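Local coordinates for initiator protein NS1 (Human bocavirus, PDB 4KW3) that probably nicks one strand of the viral replication origin and unwinds it to start rolling-circle replication, this piece being the N-terminal origin-binding nickase domain, at residues Phe11-Phe16 with Val202-Phe207; Ala36-Gly41 with Ile146-Ser151; Tyr83-Thr88 with Gly139-Glu144; Asp102-Ser107 with Thr245-Leu250; Leu212-Arg217 with Asn259-Leu264. All coordinates share one frame; numbering follows the deposited sequence.

Contact 1. Residues Phe11-Phe16 with Val202-Phe207; sequences FSQPAF and VDPLRF
Apolar packing of F11 against P204 carries most of this contact. P204 opens helix 204-212 and lays its ring over one face of the F11 phenyl. The CB of P204 stands 3.9 Å from the F11 ring centroid, displaced toward the rim, in a CH-pi contact, and CG of P204 comes within 3.5 Å of CD1 of F11. The F11 ring reaches the proline because its CG swings away from the backbone N (chi1 -156°). The same P204 CG also meets CB of A15 at 3.8 Å, so the proline touches both the N-terminal loop and the start of strand 15-21. L205 brings in one methyl: its CD2 lies 3.9 Å from CD2 of F11 and approaches the ring obliquely.

Polar contact across the segments is slight. Q13, its chain bent at chi2, offers NE2 to the carbonyl O of V202 in a weak bond of 3.3 Å. Its OE1 takes a second weak bond from the A15 amide.

Within 202-207, D203 is the N-cap. Its OD1 receives the R206 amide N at 3.1 Å from above the carboxylate plane, while OD2 uses its syn lone pair for a salt bridge of 2.9 Å to R206 NH1, the oxygen lying nearly in the guanidinium plane.

F11 and P204 both rest on I119 of strand 114-122. The chemistry implies that hydrophobic packing, with little help from Q13, seats the start of the helix that carries the predicted nuclease tyrosine Y211 near its C-terminal end, and the D203 carboxylate at the N-cap would probably interact favourably with the helix dipole.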
# COMPACT_ATOMS: atom_id res chain seq x y z
N PHE A 11 8.13 -15.94 7.57
CA PHE A 11 6.78 -15.41 7.41
C PHE A 11 5.71 -16.41 7.87
O PHE A 11 5.57 -17.47 7.27
CB PHE A 11 6.52 -15.00 5.95
CG PHE A 11 5.43 -13.97 5.80
CD1 PHE A 11 4.08 -14.33 5.90
CD2 PHE A 11 5.75 -12.63 5.58
CE1 PHE A 11 3.08 -13.38 5.79
CE2 PHE A 11 4.76 -11.67 5.44
CZ PHE A 11 3.41 -12.05 5.55
N SER A 12 4.95 -16.04 8.90
CA SER A 12 3.91 -16.90 9.49
C SER A 12 2.91 -17.48 8.51
O SER A 12 2.34 -16.76 7.69
CB SER A 12 3.14 -16.13 10.56
OG SER A 12 3.95 -15.90 11.69
N GLN A 13 2.66 -18.78 8.62
CA GLN A 13 1.69 -19.45 7.77
C GLN A 13 0.42 -19.81 8.57
O GLN A 13 0.45 -19.86 9.80
CB GLN A 13 2.33 -20.68 7.10
CG GLN A 13 3.45 -20.37 6.11
CD GLN A 13 3.07 -20.69 4.68
OE1 GLN A 13 2.08 -20.18 4.14
NE2 GLN A 13 3.86 -21.56 4.05
N PRO A 14 -0.73 -19.99 7.89
CA PRO A 14 -0.93 -19.82 6.44
C PRO A 14 -0.94 -18.32 6.10
O PRO A 14 -1.32 -17.50 6.95
CB PRO A 14 -2.31 -20.44 6.21
CG PRO A 14 -3.04 -20.18 7.49
CD PRO A 14 -2.00 -20.30 8.58
N ALA A 15 -0.50 -17.99 4.89
CA ALA A 15 -0.44 -16.59 4.44
C ALA A 15 -1.38 -16.35 3.27
O ALA A 15 -1.56 -17.21 2.41
CB ALA A 15 1.00 -16.17 4.06
N PHE A 16 -1.95 -15.15 3.22
CA PHE A 16 -2.88 -14.80 2.16
C PHE A 16 -2.56 -13.42 1.62
O PHE A 16 -1.99 -12.58 2.33
CB PHE A 16 -4.33 -14.89 2.68
CG PHE A 16 -4.69 -16.25 3.18
CD1 PHE A 16 -4.43 -16.61 4.50
CD2 PHE A 16 -5.24 -17.20 2.31
CE1 PHE A 16 -4.73 -17.89 4.96
CE2 PHE A 16 -5.54 -18.49 2.76
CZ PHE A 16 -5.29 -18.83 4.09
N VAL A 202 1.39 -19.73 -0.99
CA VAL A 202 2.34 -20.75 -0.55
C VAL A 202 3.66 -20.16 -0.09
O VAL A 202 4.20 -20.54 0.94
CB VAL A 202 2.65 -21.73 -1.67
CG1 VAL A 202 3.47 -22.86 -1.11
CG2 VAL A 202 1.37 -22.26 -2.30
N ASP A 203 4.19 -19.21 -0.86
CA ASP A 203 5.50 -18.63 -0.58
C ASP A 203 5.45 -17.10 -0.46
O ASP A 203 5.85 -16.39 -1.38
CB ASP A 203 6.48 -19.06 -1.67
CG ASP A 203 7.93 -18.89 -1.25
OD1 ASP A 203 8.20 -18.10 -0.32
OD2 ASP A 203 8.79 -19.60 -1.83
N PRO A 204 4.98 -16.58 0.69
CA PRO A 204 4.87 -15.12 0.83
C PRO A 204 6.17 -14.34 0.60
O PRO A 204 6.12 -13.31 -0.08
CB PRO A 204 4.38 -14.95 2.28
CG PRO A 204 4.62 -16.24 2.96
CD PRO A 204 4.48 -17.29 1.87
N LEU A 205 7.30 -14.81 1.11
CA LEU A 205 8.58 -14.13 0.86
C LEU A 205 8.94 -14.10 -0.63
O LEU A 205 9.42 -13.08 -1.12
CB LEU A 205 9.73 -14.73 1.66
CG LEU A 205 9.57 -14.53 3.16
CD1 LEU A 205 10.86 -14.85 3.90
CD2 LEU A 205 9.05 -13.13 3.48
N ARG A 206 8.74 -15.20 -1.34
CA ARG A 206 9.10 -15.19 -2.75
C ARG A 206 8.17 -14.32 -3.57
O ARG A 206 8.58 -13.72 -4.57
CB ARG A 206 9.23 -16.61 -3.33
CG ARG A 206 10.63 -17.17 -3.16
CD ARG A 206 10.87 -18.52 -3.84
NE ARG A 206 12.24 -18.94 -3.55
CZ ARG A 206 12.60 -19.54 -2.42
NH1 ARG A 206 11.69 -19.83 -1.50
NH2 ARG A 206 13.87 -19.86 -2.22
N PHE A 207 6.91 -14.24 -3.14
CA PHE A 207 5.97 -13.37 -3.83
C PHE A 207 6.38 -11.91 -3.59
O PHE A 207 6.37 -11.09 -4.52
CB PHE A 207 4.54 -13.63 -3.39
CG PHE A 207 3.57 -12.68 -3.99
CD1 PHE A 207 3.22 -12.79 -5.33
CD2 PHE A 207 3.05 -11.64 -3.23
CE1 PHE A 207 2.36 -11.89 -5.92
CE2 PHE A 207 2.17 -10.73 -3.79
CZ PHE A 207 1.82 -10.85 -5.14

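Contact 2. Residues Ala36-Gly41 with Ile146-Ser151; sequences ALLAHG and IQRCKS
R148 sends its CG away from its own backbone N (chi1 176°) and then bends at chi2 and again at chi3, which lays the guanidinium across the carbonyl of L38. C149 turns the other way, with SG beside its backbone N (chi1 -75°), which turns the sulfur to the leucines of 36-41.

The L38 carbonyl O sits over one face of the R148 guanidinium, offset toward its rim. It is 3.3 Å from NE of R148, but the angle is too poor for a hydrogen bond, so the attraction is probably electrostatic, the oxygen facing the flat cation. One residue earlier, the carbonyl O of L37 receives CA of C149 at 3.3 Å, a CA-H...O contact with an angle of 160° at the hydrogen. The same oxygen takes a bond of 2.9 Å from a water, which also donates to OG of S151 at 2.9 Å and lies at the edge of the R148 guanidinium, in its plane. S151 OG in turn donates to the carbonyl O of R148 at 2.7 Å, in the carbonyl plane. The S151 amide grips that oxygen as well.

Beneath the polar layer, SG of C149 packs 3.9 Å from CB of L37 and 4.2 Å from CD2 of L38. I165 of helix 160-177 touches L37, and F74 of helix 74-94 touches L38.

The contact joins the C-terminal end of helix 31-38 to that of helix 134-149, away from the annotated sites. Carbonyls at the end of the first helix thus meet a CA-H, a water and a cationic face, an environment that would probably stabilise the partial negative charge there.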
# COMPACT_ATOMS: atom_id res chain seq x y z
N ALA A 36 -4.57 16.36 0.36
CA ALA A 36 -5.11 17.09 1.49
C ALA A 36 -5.80 16.16 2.50
O ALA A 36 -5.56 16.26 3.72
CB ALA A 36 -6.08 18.16 1.00
N LEU A 37 -6.63 15.25 1.99
CA LEU A 37 -7.38 14.32 2.85
C LEU A 37 -6.48 13.33 3.60
O LEU A 37 -6.73 13.01 4.76
CB LEU A 37 -8.46 13.59 2.04
CG LEU A 37 -9.71 14.38 1.63
CD1 LEU A 37 -10.54 13.59 0.59
CD2 LEU A 37 -10.58 14.74 2.83
N LEU A 38 -5.43 12.84 2.94
CA LEU A 38 -4.57 11.82 3.53
C LEU A 38 -3.22 12.34 4.04
O LEU A 38 -2.63 11.75 4.95
CB LEU A 38 -4.31 10.68 2.54
CG LEU A 38 -5.56 10.03 1.96
CD1 LEU A 38 -5.18 8.90 1.04
CD2 LEU A 38 -6.50 9.56 3.08
N ALA A 39 -2.72 13.42 3.46
CA ALA A 39 -1.36 13.87 3.73
C ALA A 39 -1.32 15.38 3.92
O ALA A 39 -0.51 16.09 3.29
CB ALA A 39 -0.43 13.45 2.60
N HIS A 40 -2.23 15.88 4.75
CA HIS A 40 -2.28 17.30 4.97
C HIS A 40 -0.92 17.79 5.50
O HIS A 40 -0.35 17.19 6.42
CB HIS A 40 -3.40 17.67 5.93
CG HIS A 40 -3.56 19.14 6.09
ND1 HIS A 40 -3.49 20.01 5.03
CD2 HIS A 40 -3.74 19.91 7.20
CE1 HIS A 40 -3.65 21.25 5.46
NE2 HIS A 40 -3.80 21.21 6.77
N GLY A 41 -0.40 18.84 4.87
CA GLY A 41 0.93 19.35 5.18
C GLY A 41 1.96 19.10 4.08
O GLY A 41 3.10 19.57 4.17
N ILE A 146 -11.02 6.91 6.56
CA ILE A 146 -12.02 7.89 6.94
C ILE A 146 -11.56 8.70 8.15
O ILE A 146 -11.70 9.93 8.17
CB ILE A 146 -13.37 7.19 7.22
CG1 ILE A 146 -14.03 6.82 5.88
CG2 ILE A 146 -14.32 8.05 8.07
CD1 ILE A 146 -15.14 5.78 6.02
N GLN A 147 -11.01 8.01 9.14
CA GLN A 147 -10.49 8.66 10.35
C GLN A 147 -9.33 9.62 10.02
O GLN A 147 -9.21 10.70 10.63
CB GLN A 147 -10.08 7.61 11.38
CG GLN A 147 -9.20 8.15 12.49
CD GLN A 147 -9.82 8.00 13.85
OE1 GLN A 147 -9.21 7.40 14.74
NE2 GLN A 147 -11.02 8.54 14.03
N ARG A 148 -8.48 9.21 9.09
CA ARG A 148 -7.35 10.02 8.68
C ARG A 148 -7.84 11.27 7.95
O ARG A 148 -7.32 12.37 8.17
CB ARG A 148 -6.39 9.21 7.79
CG ARG A 148 -5.26 10.03 7.26
CD ARG A 148 -4.29 10.43 8.36
NE ARG A 148 -3.67 11.72 8.06
CZ ARG A 148 -2.38 12.00 8.22
NH1 ARG A 148 -1.52 11.08 8.64
NH2 ARG A 148 -1.94 13.22 7.92
N CYS A 149 -8.88 11.10 7.12
CA CYS A 149 -9.51 12.22 6.42
C CYS A 149 -9.95 13.33 7.36
O CYS A 149 -9.86 14.51 7.03
CB CYS A 149 -10.75 11.75 5.65
SG CYS A 149 -10.35 10.86 4.13
N LYS A 150 -10.43 12.94 8.53
CA LYS A 150 -10.95 13.89 9.49
C LYS A 150 -9.86 14.77 10.12
O LYS A 150 -10.16 15.83 10.68
CB LYS A 150 -11.77 13.16 10.55
CG LYS A 150 -13.10 12.67 10.02
CD LYS A 150 -13.74 11.77 11.05
CE LYS A 150 -14.97 11.11 10.50
NZ LYS A 150 -15.40 10.06 11.44
N SER A 151 -8.60 14.32 10.08
CA SER A 151 -7.51 15.11 10.65
C SER A 151 -7.35 16.47 9.94
O SER A 151 -7.02 17.49 10.57
CB SER A 151 -6.19 14.34 10.65
OG SER A 151 -5.73 14.15 9.33
O HOH W 1 -5.09 14.63 6.50

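Contact 3. Residues Tyr83-Thr88 with Gly139-Glu144; sequences YMATTT and GLILAE
A85 presses its methyl group onto the backbone of L140 and I141 where two helices of the HUH-nuclease fold cross. Helix 74-94 lies against the central sheet and helix 134-149 packs over it. Their local axes pass 8.3 Å apart at 133°. The CB of A85 points toward the other helix and is 3.5 Å from CA of I141 and 3.6 Å from the carbonyl O of L140. CG1 of I141 flanks that methyl at 3.7 Å, and CG of E144 comes up to it on another side.

Around this centre the longer side chains meet at angles. M84 and E144 cross at about a right angle. E144 is bent at chi2 (-74°), which sets its carboxylate beside M84, and OE1 of E144 lies 3.6 Å from CE of M84. L140 and T88 meet obliquely, methyl against methyl, with CD2 of L140 4.0 Å from CG2 of T88. L140 also touches L89, farther along helix 74-94.

Threonine T88 can offer its methyl to L140 because its hydroxyl is turned back to its own helix: OG1 of T88 donates to the carbonyl O of M84 at 3.1 Å from above the carbonyl plane, and the T88 amide N bonds to that same oxygen.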
# COMPACT_ATOMS: atom_id res chain seq x y z
N TYR A 83 -2.09 -1.08 6.81
CA TYR A 83 -1.34 -1.86 7.79
C TYR A 83 -2.05 -1.87 9.17
O TYR A 83 -2.26 -2.93 9.77
CB TYR A 83 0.11 -1.36 7.94
CG TYR A 83 0.89 -2.14 8.97
CD1 TYR A 83 0.87 -1.80 10.31
CD2 TYR A 83 1.62 -3.27 8.60
CE1 TYR A 83 1.54 -2.55 11.25
CE2 TYR A 83 2.30 -4.02 9.53
CZ TYR A 83 2.26 -3.65 10.85
OH TYR A 83 2.94 -4.40 11.77
N MET A 84 -2.38 -0.69 9.69
CA MET A 84 -3.16 -0.63 10.92
C MET A 84 -4.46 -1.46 10.84
O MET A 84 -4.78 -2.21 11.77
CB MET A 84 -3.45 0.82 11.31
CG MET A 84 -2.19 1.56 11.84
SD MET A 84 -2.53 3.24 12.43
CE MET A 84 -2.89 4.11 10.91
N ALA A 85 -5.19 -1.32 9.74
CA ALA A 85 -6.42 -2.08 9.54
C ALA A 85 -6.17 -3.60 9.56
O ALA A 85 -6.97 -4.35 10.12
CB ALA A 85 -7.12 -1.66 8.26
N THR A 86 -5.05 -4.02 8.97
CA THR A 86 -4.67 -5.44 8.91
C THR A 86 -4.39 -5.97 10.32
O THR A 86 -4.75 -7.10 10.66
CB THR A 86 -3.41 -5.67 8.04
OG1 THR A 86 -3.62 -5.18 6.71
CG2 THR A 86 -3.08 -7.15 7.96
N THR A 87 -3.71 -5.15 11.10
CA THR A 87 -3.43 -5.41 12.50
C THR A 87 -4.74 -5.57 13.26
O THR A 87 -4.92 -6.52 14.02
CB THR A 87 -2.61 -4.26 13.11
OG1 THR A 87 -1.27 -4.33 12.60
CG2 THR A 87 -2.54 -4.38 14.57
N THR A 88 -5.65 -4.62 13.05
CA THR A 88 -6.97 -4.71 13.65
C THR A 88 -7.67 -6.01 13.22
O THR A 88 -8.26 -6.70 14.06
CB THR A 88 -7.83 -3.50 13.29
OG1 THR A 88 -7.17 -2.31 13.75
CG2 THR A 88 -9.23 -3.60 13.95
N GLY A 139 -13.90 -3.01 5.29
CA GLY A 139 -14.52 -2.06 6.19
C GLY A 139 -13.55 -1.49 7.21
O GLY A 139 -13.55 -0.30 7.50
N LEU A 140 -12.71 -2.36 7.76
CA LEU A 140 -11.67 -1.93 8.66
C LEU A 140 -10.70 -0.96 7.96
O LEU A 140 -10.25 0.01 8.57
CB LEU A 140 -10.92 -3.15 9.18
CG LEU A 140 -11.72 -4.13 10.03
CD1 LEU A 140 -10.84 -5.32 10.40
CD2 LEU A 140 -12.23 -3.45 11.27
N ILE A 141 -10.37 -1.23 6.70
CA ILE A 141 -9.46 -0.37 5.96
C ILE A 141 -10.09 0.98 5.78
O ILE A 141 -9.44 2.00 6.00
CB ILE A 141 -9.08 -0.93 4.58
CG1 ILE A 141 -8.06 -2.06 4.73
CG2 ILE A 141 -8.51 0.16 3.68
CD1 ILE A 141 -7.83 -2.87 3.46
N LEU A 142 -11.36 0.99 5.37
CA LEU A 142 -12.10 2.23 5.16
C LEU A 142 -12.22 3.04 6.45
O LEU A 142 -12.11 4.27 6.42
CB LEU A 142 -13.48 1.95 4.55
CG LEU A 142 -13.47 1.43 3.11
CD1 LEU A 142 -14.85 0.90 2.68
CD2 LEU A 142 -12.92 2.47 2.11
N ALA A 143 -12.44 2.37 7.57
CA ALA A 143 -12.54 3.05 8.86
C ALA A 143 -11.27 3.86 9.16
O ALA A 143 -11.36 5.01 9.61
CB ALA A 143 -12.85 2.08 9.98
N GLU A 144 -10.10 3.27 8.90
CA GLU A 144 -8.82 3.95 9.09
C GLU A 144 -8.60 5.17 8.18
O GLU A 144 -8.15 6.22 8.63
CB GLU A 144 -7.66 2.98 8.89
CG GLU A 144 -7.50 1.99 9.99
CD GLU A 144 -6.92 2.60 11.26
OE1 GLU A 144 -6.45 3.76 11.22
OE2 GLU A 144 -6.93 1.90 12.30

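Contact 4. Residues Asp102-Ser107 with Thr245-Leu250; sequences DIIVQS and TLINGL
I104 to Q106 run antiparallel to T245 to I247, with strand directions 176° apart. V105 and L246 form the hydrogen-bonded pair, and I104-I247 and Q106-T245 are the non-hydrogen-bonded pairs on either side of it. V105 N donates to L246 O at 3.0 Å, and L246 N returns a nearly straight bond of 2.7 Å to V105 O.

Beyond I247 the chain turns back in a type I' beta turn that ends at L250, and N248 continues the ladder partly with its side chain. Its amide N bonds to I103 O at 2.8 Å. Its OD1 stands in for a backbone carbonyl and takes the I103 amide N at 2.7 Å, tilted from the carbonyl plane. The other branch, ND2 of N248, reaches OD1 of D102 at 2.9 Å on the anti lone pair, the carboxylate and amide planes being 43° apart. OD2 of D102 accepts from the S12 amide. Both branches of the asparagine amide are thereby held and its rotation fixed.

I104 and I247 lie side by side, with CG1 of I104 4.1 Å from CG2 of I247. At the far end Q106 and T245 come together through OE1 and OG1, though the threonine oxygen is doubtfully placed. Q106 is also bonded to R257 and to the L212 carbonyl.

Strand 101-109 is an inner strand of the sheet, with 114-122 along its other edge, which places H117, a predicted metal ligand, beside Q106. F208 of helix 204-212 packs on the I104, T245 and I247 face, while helix 74-94 covers I103 and V105.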
# COMPACT_ATOMS: atom_id res chain seq x y z
N ASP A 102 2.49 -11.98 10.62
CA ASP A 102 3.40 -11.21 9.80
C ASP A 102 2.58 -10.46 8.77
O ASP A 102 1.61 -10.99 8.22
CB ASP A 102 4.46 -12.10 9.14
CG ASP A 102 5.50 -12.59 10.13
OD1 ASP A 102 6.27 -11.74 10.64
OD2 ASP A 102 5.58 -13.82 10.38
N ILE A 103 2.96 -9.21 8.53
CA ILE A 103 2.22 -8.36 7.60
C ILE A 103 3.16 -7.55 6.72
O ILE A 103 4.03 -6.82 7.22
CB ILE A 103 1.29 -7.38 8.36
CG1 ILE A 103 0.28 -8.16 9.22
CG2 ILE A 103 0.56 -6.43 7.39
CD1 ILE A 103 -0.37 -7.33 10.29
N ILE A 104 2.98 -7.66 5.40
CA ILE A 104 3.60 -6.73 4.46
C ILE A 104 2.49 -5.96 3.72
O ILE A 104 1.49 -6.57 3.31
CB ILE A 104 4.50 -7.43 3.46
CG1 ILE A 104 5.68 -8.09 4.20
CG2 ILE A 104 4.98 -6.42 2.37
CD1 ILE A 104 6.46 -9.12 3.35
N VAL A 105 2.67 -4.65 3.58
CA VAL A 105 1.74 -3.81 2.82
C VAL A 105 2.54 -2.95 1.87
O VAL A 105 3.59 -2.40 2.24
CB VAL A 105 0.80 -2.93 3.73
CG1 VAL A 105 -0.06 -1.98 2.90
CG2 VAL A 105 -0.11 -3.77 4.59
N GLN A 106 2.07 -2.86 0.63
CA GLN A 106 2.68 -1.99 -0.36
C GLN A 106 1.60 -1.26 -1.17
O GLN A 106 0.75 -1.88 -1.81
CB GLN A 106 3.57 -2.79 -1.30
CG GLN A 106 4.27 -1.96 -2.37
CD GLN A 106 5.44 -2.71 -3.00
OE1 GLN A 106 6.44 -2.99 -2.34
NE2 GLN A 106 5.29 -3.05 -4.28
N SER A 107 1.67 0.07 -1.14
CA SER A 107 0.78 0.92 -1.94
C SER A 107 1.39 1.21 -3.31
O SER A 107 2.60 1.28 -3.45
CB SER A 107 0.50 2.22 -1.19
OG SER A 107 1.70 2.85 -0.81
N THR A 245 6.30 0.99 1.17
CA THR A 245 6.32 -0.41 1.56
C THR A 245 6.52 -0.57 3.06
O THR A 245 7.47 -0.02 3.62
CB THR A 245 7.42 -1.14 0.79
OG1 THR A 245 7.11 -1.03 -0.58
CG2 THR A 245 7.46 -2.61 1.13
N LEU A 246 5.61 -1.29 3.70
CA LEU A 246 5.73 -1.56 5.14
C LEU A 246 5.97 -3.04 5.39
O LEU A 246 5.22 -3.89 4.90
CB LEU A 246 4.50 -1.09 5.89
CG LEU A 246 4.38 0.43 6.04
CD1 LEU A 246 3.02 0.80 6.64
CD2 LEU A 246 5.52 0.94 6.91
N ILE A 247 7.04 -3.35 6.10
CA ILE A 247 7.30 -4.72 6.52
C ILE A 247 7.15 -4.79 8.05
O ILE A 247 7.95 -4.22 8.79
CB ILE A 247 8.70 -5.19 6.10
CG1 ILE A 247 8.92 -4.91 4.62
CG2 ILE A 247 8.89 -6.68 6.41
CD1 ILE A 247 10.32 -5.15 4.15
N ASN A 248 6.11 -5.47 8.49
CA ASN A 248 5.80 -5.60 9.91
C ASN A 248 5.88 -4.28 10.66
O ASN A 248 6.47 -4.20 11.74
CB ASN A 248 6.68 -6.67 10.56
CG ASN A 248 6.18 -8.09 10.27
OD1 ASN A 248 4.97 -8.33 10.18
ND2 ASN A 248 7.10 -9.03 10.11
N GLY A 249 5.32 -3.24 10.04
CA GLY A 249 5.25 -1.93 10.66
C GLY A 249 6.39 -0.99 10.29
O GLY A 249 6.27 0.23 10.40
N LEU A 250 7.52 -1.54 9.85
CA LEU A 250 8.67 -0.71 9.49
C LEU A 250 8.79 -0.46 7.98
O LEU A 250 8.65 -1.38 7.17
CB LEU A 250 9.96 -1.31 10.05
CG LEU A 250 9.96 -1.53 11.57
CD1 LEU A 250 11.33 -1.98 12.05
CD2 LEU A 250 9.46 -0.31 12.36

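Contact 5. Residues Leu212-Arg217 with Asn259-Leu264; sequences LLPKNR and NYHATL
L213, which packs its side chain on H261, has its carbonyl O gripped twice: by the K215 amide N at 2.6 Å, closing an inverse gamma turn centred on P214, and by NH1 of R257. The turn belongs to the predicted RCR-3 motif, which begins at Y211.

One methyl does most of the work across the contact. CD1 of L213 is 3.7 Å from CA of H261 and 3.9 Å from CD1 of L264, and it meets the Y260 ring at its edge, 4.1 Å from CD1 of Y260. The L213 and H261 side chains run alongside one another, pointing opposite ways. H261 holds its CG away from its backbone N (chi1 175°), which carries the imidazole back along L213 until CD2 of H261 lies 3.8 Å from CB of L213, the leucine meeting the ring edge. P214 CB approaches the same ring obliquely. F235 packs edge-to-face with H261, and OH of Y260 bonds to the I8 amide.

K215 heads the other way, making a salt bridge with E108, a predicted metal ligand, and a weak bond to Y211. The chemistry implies a division of labour: apolar contacts with helix 257-268 and the doubly held L213 carbonyl probably fix the turn from which K215 extends toward the predicted nuclease site.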
# COMPACT_ATOMS: atom_id res chain seq x y z
N LEU A 212 6.65 -7.86 -5.65
CA LEU A 212 6.48 -6.55 -5.02
C LEU A 212 7.78 -5.70 -5.00
O LEU A 212 7.75 -4.50 -5.26
CB LEU A 212 5.92 -6.70 -3.61
CG LEU A 212 4.48 -7.23 -3.49
CD1 LEU A 212 4.09 -7.32 -2.02
CD2 LEU A 212 3.49 -6.32 -4.24
N LEU A 213 8.92 -6.34 -4.72
CA LEU A 213 10.19 -5.63 -4.60
C LEU A 213 10.73 -4.96 -5.87
O LEU A 213 11.06 -3.78 -5.86
CB LEU A 213 11.27 -6.52 -3.98
CG LEU A 213 11.20 -6.59 -2.47
CD1 LEU A 213 12.47 -7.19 -1.95
CD2 LEU A 213 10.95 -5.20 -1.89
N PRO A 214 10.78 -5.71 -6.99
CA PRO A 214 11.52 -5.09 -8.10
C PRO A 214 10.69 -4.10 -8.92
O PRO A 214 10.41 -4.30 -10.09
CB PRO A 214 11.96 -6.30 -8.93
CG PRO A 214 10.92 -7.33 -8.67
CD PRO A 214 10.32 -7.07 -7.30
N LYS A 215 10.29 -3.03 -8.25
CA LYS A 215 9.58 -1.94 -8.90
C LYS A 215 10.30 -0.63 -8.59
O LYS A 215 10.99 -0.52 -7.58
CB LYS A 215 8.13 -1.88 -8.41
CG LYS A 215 7.35 -3.16 -8.64
CD LYS A 215 5.91 -3.00 -8.21
CE LYS A 215 5.11 -4.28 -8.44
NZ LYS A 215 3.64 -4.01 -8.40
N ASN A 216 10.13 0.37 -9.45
CA ASN A 216 10.70 1.68 -9.15
C ASN A 216 9.66 2.49 -8.40
O ASN A 216 8.46 2.19 -8.47
CB ASN A 216 11.16 2.37 -10.42
CG ASN A 216 12.21 1.57 -11.17
OD1 ASN A 216 13.15 1.04 -10.56
ND2 ASN A 216 12.08 1.49 -12.49
N ARG A 217 10.10 3.48 -7.64
CA ARG A 217 9.18 4.31 -6.89
C ARG A 217 8.58 5.43 -7.70
O ARG A 217 9.29 6.09 -8.48
CB ARG A 217 9.84 4.91 -5.65
CG ARG A 217 8.79 5.51 -4.71
CD ARG A 217 9.37 5.95 -3.41
NE ARG A 217 10.33 7.02 -3.58
CZ ARG A 217 10.71 7.81 -2.60
NH1 ARG A 217 10.18 7.62 -1.40
NH2 ARG A 217 11.61 8.78 -2.80
N ASN A 259 19.15 -3.09 -2.58
CA ASN A 259 20.02 -3.94 -1.79
C ASN A 259 19.24 -4.96 -0.97
O ASN A 259 19.63 -6.13 -0.87
CB ASN A 259 20.95 -3.12 -0.90
CG ASN A 259 21.95 -3.99 -0.16
OD1 ASN A 259 22.20 -3.80 1.03
ND2 ASN A 259 22.51 -4.97 -0.86
N TYR A 260 18.11 -4.53 -0.40
CA TYR A 260 17.20 -5.42 0.33
C TYR A 260 16.80 -6.59 -0.55
O TYR A 260 16.90 -7.74 -0.14
CB TYR A 260 15.97 -4.65 0.78
CG TYR A 260 15.19 -5.29 1.89
CD1 TYR A 260 14.28 -6.31 1.64
CD2 TYR A 260 15.31 -4.82 3.20
CE1 TYR A 260 13.53 -6.87 2.66
CE2 TYR A 260 14.59 -5.37 4.22
CZ TYR A 260 13.69 -6.40 3.95
OH TYR A 260 12.96 -6.95 4.98
N HIS A 261 16.37 -6.29 -1.78
CA HIS A 261 16.05 -7.32 -2.76
C HIS A 261 17.21 -8.26 -3.08
O HIS A 261 17.02 -9.48 -3.19
CB HIS A 261 15.58 -6.66 -4.04
CG HIS A 261 15.34 -7.62 -5.16
ND1 HIS A 261 16.32 -8.00 -6.05
CD2 HIS A 261 14.22 -8.29 -5.53
CE1 HIS A 261 15.82 -8.85 -6.92
NE2 HIS A 261 14.55 -9.05 -6.63
N ALA A 262 18.40 -7.68 -3.24
CA ALA A 262 19.61 -8.43 -3.56
C ALA A 262 19.93 -9.43 -2.45
O ALA A 262 20.25 -10.57 -2.72
CB ALA A 262 20.77 -7.47 -3.76
N THR A 263 19.84 -8.98 -1.20
CA THR A 263 20.07 -9.85 -0.07
C THR A 263 19.07 -11.02 -0.05
O THR A 263 19.48 -12.17 0.11
CB THR A 263 19.99 -9.07 1.25
OG1 THR A 263 21.00 -8.05 1.26
CG2 THR A 263 20.20 -10.00 2.43
N LEU A 264 17.78 -10.74 -0.22
CA LEU A 264 16.79 -11.81 -0.33
C LEU A 264 17.10 -12.77 -1.47
O LEU A 264 17.00 -13.98 -1.33
CB LEU A 264 15.37 -11.27 -0.49
CG LEU A 264 14.76 -10.59 0.73
CD1 LEU A 264 13.34 -10.13 0.44
CD2 LEU A 264 14.82 -11.51 1.94

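Overall arrangement
Contact 4 sits nearest the middle of the domain, and its two segments alternate along the chain with those of every other contact. It touches contacts 1, 3 and 5, whose centres lie about 13, 13 and 14 Å from its own. Contacts 1, 4 and 5 all reach the same mixed sheet, and helix 204-212 leads from contact 1 to the RCR-3 turn of contact 5. On the other side of the sheet, contacts 3 and 2 share helix 134-149, with centres about 15 Å apart. Contacts 2 and 5 lie on opposite sides of the chain's centre, about 29 Å apart. The domain is therefore layered, helices flanking a sheet that carries the predicted metal ligands.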